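Local structure of type III pantothenate kinase (Campylobacter jejuni, 2NRH) at residues Ala79-Asp91 and Leu194-Asn206. The protein probably phosphorylates pantothenate with ATP in the first step of coenzyme A biosynthesis, using potassium or ammonium as a monovalent cation. The protein carries 2 engineered substitutions. Numbering follows the deposited sequence.
Sequences AACYTIEDGVVVD and LIFRGMKKIIKEN
A water links Ala79 and Thr83 to Leu194, the first residue of helix 194-204. The water sits 2.6 Å from Thr83 OG1. It is 2.7 Å from Leu194 O and 3.1 Å from Ala79 O. It can donate to either carbonyl, and the acceptors around it outnumber its protons. Thr83 OG1 stands between its backbone N and carbonyl carbon (chi1 57°), and CG2 lies against the carbonyl of Arg197. At Gly198 the backbones come close. Gly198 CA gives a CH...O contact to Ala79 O at 3.3 Å.

The fold is that of the actin-like ATPase clan, with two related mixed sheets. Helix 194-204 touches both: its Phe196 meets strand 4-8 of the first sheet, its Leu194 the second. Leu194 CD1 meets Val89 CG1 tip to tip, at 3.8 Å. Ile195 lies over Ala80 CB. Ile195 CD1 is 4.0 Å from OD2 of Asp91, a predicted potassium ligand, and the Ile195 side chain also nears Asp76, the predicted proton acceptor.

Farther along the helix, Lys201 crosses the Tyr82 ring. Lys201 NZ sits over one face, 4.4 Å from the centroid of the Tyr82 ring, in a cation-pi contact. Lys201 NZ also donates to Tyr82 O at 3.2 Å. Tyr82 OH makes a weak bond to Glu205 OE1 at the ring edge. Phe64 packs edge-to-face with this ring.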
loop_
_atom_site.group_PDB
_atom_site.type_symbol
_atom_site.label_atom_id
_atom_site.label_comp_id
_atom_site.label_asym_id
_atom_site.label_seq_id
_atom_site.Cartn_x
_atom_site.Cartn_y
_atom_site.Cartn_z
ATOM N N ALA B 79 7.640 -17.616 -13.749
ATOM C CA ALA B 79 8.063 -17.345 -15.097
ATOM C C ALA B 79 8.880 -16.058 -15.225
ATOM O O ALA B 79 9.755 -15.965 -16.097
ATOM C CB ALA B 79 6.829 -17.296 -16.036
ATOM N N ALA B 80 8.588 -15.049 -14.409
ATOM C CA ALA B 80 9.373 -13.786 -14.459
ATOM C C ALA B 80 10.712 -13.901 -13.763
ATOM O O ALA B 80 11.640 -13.149 -14.104
ATOM C CB ALA B 80 8.615 -12.616 -13.873
ATOM N N CYS B 81 10.792 -14.774 -12.760
ATOM C CA CYS B 81 12.070 -15.051 -12.086
ATOM C C CYS B 81 12.964 -16.009 -12.867
ATOM O O CYS B 81 14.144 -16.155 -12.573
ATOM C CB CYS B 81 11.849 -15.624 -10.683
ATOM S SG CYS B 81 11.206 -14.388 -9.564
ATOM N N TYR B 82 12.375 -16.696 -13.819
ATOM C CA TYR B 82 12.976 -17.885 -14.347
ATOM C C TYR B 82 14.292 -17.638 -15.119
ATOM O O TYR B 82 15.170 -18.506 -15.088
ATOM C CB TYR B 82 11.995 -18.588 -15.274
ATOM C CG TYR B 82 12.275 -20.062 -15.437
ATOM C CD1 TYR B 82 12.417 -20.885 -14.319
ATOM C CD2 TYR B 82 12.395 -20.638 -16.695
ATOM C CE1 TYR B 82 12.659 -22.217 -14.439
ATOM C CE2 TYR B 82 12.632 -22.009 -16.818
ATOM C CZ TYR B 82 12.751 -22.772 -15.677
ATOM O OH TYR B 82 12.946 -24.121 -15.755
ATOM N N THR B 83 14.417 -16.522 -15.861
ATOM C CA THR B 83 15.660 -16.303 -16.649
ATOM C C THR B 83 16.731 -15.575 -15.802
ATOM O O THR B 83 17.779 -15.175 -16.301
ATOM C CB THR B 83 15.414 -15.526 -17.918
ATOM O OG1 THR B 83 14.799 -14.283 -17.579
ATOM C CG2 THR B 83 14.530 -16.278 -18.825
ATOM N N ILE B 84 16.444 -15.424 -14.514
ATOM C CA ILE B 84 17.304 -14.674 -13.586
ATOM C C ILE B 84 18.012 -15.606 -12.600
ATOM O O ILE B 84 17.394 -16.464 -11.990
ATOM C CB ILE B 84 16.483 -13.477 -12.929
ATOM C CG1 ILE B 84 16.295 -12.393 -14.013
ATOM C CG2 ILE B 84 17.180 -12.855 -11.712
ATOM C CD1 ILE B 84 14.942 -11.910 -14.161
ATOM N N GLU B 85 19.328 -15.436 -12.503
ATOM C CA GLU B 85 20.210 -16.240 -11.649
ATOM C C GLU B 85 20.359 -15.600 -10.303
ATOM O O GLU B 85 20.422 -16.280 -9.305
ATOM C CB GLU B 85 21.603 -16.388 -12.303
ATOM C CG GLU B 85 21.704 -17.507 -13.452
ATOM C CD GLU B 85 22.850 -17.259 -14.518
ATOM O OE1 GLU B 85 23.846 -16.487 -14.283
ATOM O OE2 GLU B 85 22.721 -17.834 -15.624
ATOM N N ASP B 86 20.471 -14.284 -10.292
ATOM C CA ASP B 86 20.655 -13.493 -9.080
ATOM C C ASP B 86 19.984 -12.192 -9.378
ATOM O O ASP B 86 20.163 -11.670 -10.492
ATOM C CB ASP B 86 22.127 -13.176 -8.818
ATOM C CG ASP B 86 22.938 -14.411 -8.601
ATOM O OD1 ASP B 86 22.895 -14.922 -7.456
ATOM O OD2 ASP B 86 23.575 -14.880 -9.591
ATOM N N GLY B 87 19.227 -11.685 -8.403
ATOM C CA GLY B 87 18.543 -10.424 -8.556
ATOM C C GLY B 87 17.191 -10.292 -7.855
ATOM O O GLY B 87 16.664 -11.242 -7.247
ATOM N N VAL B 88 16.643 -9.085 -7.927
ATOM C CA VAL B 88 15.351 -8.834 -7.352
ATOM C C VAL B 88 14.453 -8.587 -8.529
ATOM O O VAL B 88 14.773 -7.769 -9.374
ATOM C CB VAL B 88 15.349 -7.680 -6.352
ATOM C CG1 VAL B 88 13.890 -7.313 -5.961
ATOM C CG2 VAL B 88 16.132 -8.089 -5.137
ATOM N N VAL B 89 13.366 -9.377 -8.590
ATOM C CA VAL B 89 12.321 -9.272 -9.614
ATOM C C VAL B 89 11.035 -8.603 -9.105
ATOM O O VAL B 89 10.457 -9.024 -8.142
ATOM C CB VAL B 89 12.030 -10.605 -10.271
ATOM C CG1 VAL B 89 11.084 -10.398 -11.467
ATOM C CG2 VAL B 89 13.319 -11.247 -10.753
ATOM N N VAL B 90 10.639 -7.529 -9.794
ATOM C CA VAL B 90 9.500 -6.667 -9.452
ATOM C C VAL B 90 8.585 -6.657 -10.654
ATOM O O VAL B 90 8.998 -6.264 -11.725
ATOM C CB VAL B 90 9.953 -5.225 -9.059
ATOM C CG1 VAL B 90 8.749 -4.371 -8.486
ATOM C CG2 VAL B 90 11.042 -5.280 -7.970
ATOM N N ASP B 91 7.367 -7.177 -10.487
ATOM C CA ASP B 91 6.323 -7.109 -11.504
ATOM C C ASP B 91 5.275 -6.136 -10.962
ATOM O O ASP B 91 4.534 -6.416 -9.981
ATOM C CB ASP B 91 5.701 -8.470 -11.745
ATOM C CG ASP B 91 4.779 -8.500 -12.955
ATOM O OD1 ASP B 91 4.634 -7.474 -13.656
ATOM O OD2 ASP B 91 4.191 -9.595 -13.235
ATOM N N LEU B 194 9.670 -9.884 -19.441
ATOM C CA LEU B 194 10.312 -10.848 -18.547
ATOM C C LEU B 194 9.689 -12.255 -18.520
ATOM O O LEU B 194 10.401 -13.279 -18.513
ATOM C CB LEU B 194 10.369 -10.329 -17.111
ATOM C CG LEU B 194 11.706 -9.843 -16.635
ATOM C CD1 LEU B 194 11.724 -9.942 -15.141
ATOM C CD2 LEU B 194 12.914 -10.673 -17.284
ATOM N N ILE B 195 8.366 -12.278 -18.469
ATOM C CA ILE B 195 7.597 -13.481 -18.272
ATOM C C ILE B 195 7.710 -14.311 -19.539
ATOM O O ILE B 195 7.966 -15.499 -19.466
ATOM C CB ILE B 195 6.107 -13.130 -17.896
ATOM C CG1 ILE B 195 6.031 -12.716 -16.437
ATOM C CG2 ILE B 195 5.211 -14.303 -18.047
ATOM C CD1 ILE B 195 4.626 -12.445 -15.939
ATOM N N PHE B 196 7.502 -13.677 -20.693
ATOM C CA PHE B 196 7.581 -14.366 -21.984
ATOM C C PHE B 196 8.978 -14.910 -22.255
ATOM O O PHE B 196 9.121 -15.852 -23.037
ATOM C CB PHE B 196 7.184 -13.435 -23.132
ATOM C CG PHE B 196 5.730 -13.216 -23.264
ATOM C CD1 PHE B 196 4.855 -14.290 -23.414
ATOM C CD2 PHE B 196 5.217 -11.919 -23.256
ATOM C CE1 PHE B 196 3.481 -14.085 -23.530
ATOM C CE2 PHE B 196 3.839 -11.690 -23.378
ATOM C CZ PHE B 196 2.966 -12.787 -23.517
ATOM N N ARG B 197 10.001 -14.293 -21.661
ATOM C CA ARG B 197 11.364 -14.841 -21.680
ATOM C C ARG B 197 11.505 -16.145 -20.843
ATOM O O ARG B 197 12.140 -17.104 -21.281
ATOM C CB ARG B 197 12.388 -13.800 -21.196
ATOM C CG ARG B 197 12.562 -12.590 -22.107
ATOM C CD ARG B 197 13.862 -11.751 -21.781
ATOM N NE ARG B 197 14.486 -11.252 -23.023
ATOM C CZ ARG B 197 15.789 -10.971 -23.183
ATOM N NH1 ARG B 197 16.671 -11.100 -22.181
ATOM N NH2 ARG B 197 16.213 -10.537 -24.364
ATOM N N GLY B 198 10.925 -16.178 -19.645
ATOM C CA GLY B 198 10.779 -17.430 -18.895
ATOM C C GLY B 198 10.077 -18.509 -19.694
ATOM O O GLY B 198 10.571 -19.653 -19.795
ATOM N N MET B 199 8.929 -18.160 -20.283
ATOM C CA MET B 199 8.224 -19.079 -21.203
ATOM C C MET B 199 9.078 -19.507 -22.426
ATOM O O MET B 199 9.067 -20.666 -22.825
ATOM C CB MET B 199 6.901 -18.481 -21.651
ATOM C CG MET B 199 5.934 -18.075 -20.500
ATOM S SD MET B 199 4.443 -17.249 -21.139
ATOM C CE MET B 199 3.708 -18.625 -21.822
ATOM N N LYS B 200 9.803 -18.560 -23.019
ATOM C CA LYS B 200 10.699 -18.845 -24.132
ATOM C C LYS B 200 11.726 -19.884 -23.687
ATOM O O LYS B 200 11.965 -20.864 -24.392
ATOM C CB LYS B 200 11.430 -17.559 -24.586
ATOM C CG LYS B 200 11.338 -17.311 -26.085
ATOM C CD LYS B 200 10.785 -15.918 -26.383
ATOM C CE LYS B 200 10.232 -15.800 -27.831
ATOM N NZ LYS B 200 10.282 -14.372 -28.382
ATOM N N LYS B 201 12.311 -19.662 -22.506
ATOM C CA LYS B 201 13.301 -20.568 -21.926
ATOM C C LYS B 201 12.750 -21.942 -21.714
ATOM O O LYS B 201 13.461 -22.919 -21.958
ATOM C CB LYS B 201 13.884 -20.027 -20.623
ATOM C CG LYS B 201 14.912 -20.961 -19.947
ATOM C CD LYS B 201 15.665 -20.297 -18.764
ATOM C CE LYS B 201 16.055 -21.369 -17.643
ATOM N NZ LYS B 201 16.828 -20.868 -16.413
ATOM N N ILE B 202 11.500 -22.053 -21.273
ATOM C CA ILE B 202 10.927 -23.400 -21.085
ATOM C C ILE B 202 10.902 -24.213 -22.378
ATOM O O ILE B 202 11.109 -25.437 -22.359
ATOM C CB ILE B 202 9.508 -23.375 -20.463
ATOM C CG1 ILE B 202 9.603 -23.225 -18.940
ATOM C CG2 ILE B 202 8.649 -24.614 -20.906
ATOM C CD1 ILE B 202 10.732 -23.920 -18.292
ATOM N N ILE B 203 10.648 -23.514 -23.480
ATOM C CA ILE B 203 10.475 -24.131 -24.779
ATOM C C ILE B 203 11.818 -24.524 -25.353
ATOM O O ILE B 203 11.926 -25.556 -26.004
ATOM C CB ILE B 203 9.690 -23.221 -25.721
ATOM C CG1 ILE B 203 8.229 -23.201 -25.293
ATOM C CG2 ILE B 203 9.686 -23.755 -27.137
ATOM C CD1 ILE B 203 7.544 -21.880 -25.429
ATOM N N LYS B 204 12.850 -23.729 -25.077
ATOM C CA LYS B 204 14.182 -24.033 -25.564
ATOM C C LYS B 204 14.791 -25.186 -24.782
ATOM O O LYS B 204 15.831 -25.714 -25.179
ATOM C CB LYS B 204 15.102 -22.795 -25.549
ATOM C CG LYS B 204 15.647 -22.393 -24.163
ATOM C CD LYS B 204 17.006 -21.622 -24.200
ATOM C CE LYS B 204 18.192 -22.583 -23.885
ATOM N NZ LYS B 204 18.366 -22.832 -22.388
ATOM N N GLU B 205 14.126 -25.572 -23.693
ATOM C CA GLU B 205 14.593 -26.620 -22.755
ATOM C C GLU B 205 13.841 -27.940 -22.919
ATOM O O GLU B 205 14.218 -28.961 -22.349
ATOM C CB GLU B 205 14.436 -26.174 -21.297
ATOM C CG GLU B 205 15.282 -25.004 -20.902
ATOM C CD GLU B 205 15.246 -24.669 -19.391
ATOM O OE1 GLU B 205 14.352 -25.138 -18.609
ATOM O OE2 GLU B 205 16.143 -23.907 -18.982
ATOM N N ASN B 206 12.724 -27.876 -23.630
ATOM C CA ASN B 206 11.901 -29.028 -23.932
ATOM C C ASN B 206 11.490 -28.795 -25.388
ATOM O O ASN B 206 10.376 -28.377 -25.646
ATOM C CB ASN B 206 10.652 -29.106 -23.032
ATOM C CG ASN B 206 10.947 -28.888 -21.536
ATOM O OD1 ASN B 206 10.929 -29.833 -20.750
ATOM N ND2 ASN B 206 11.168 -27.632 -21.135
HETATM O O HOH W 1 12.322 -14.323 -16.860
#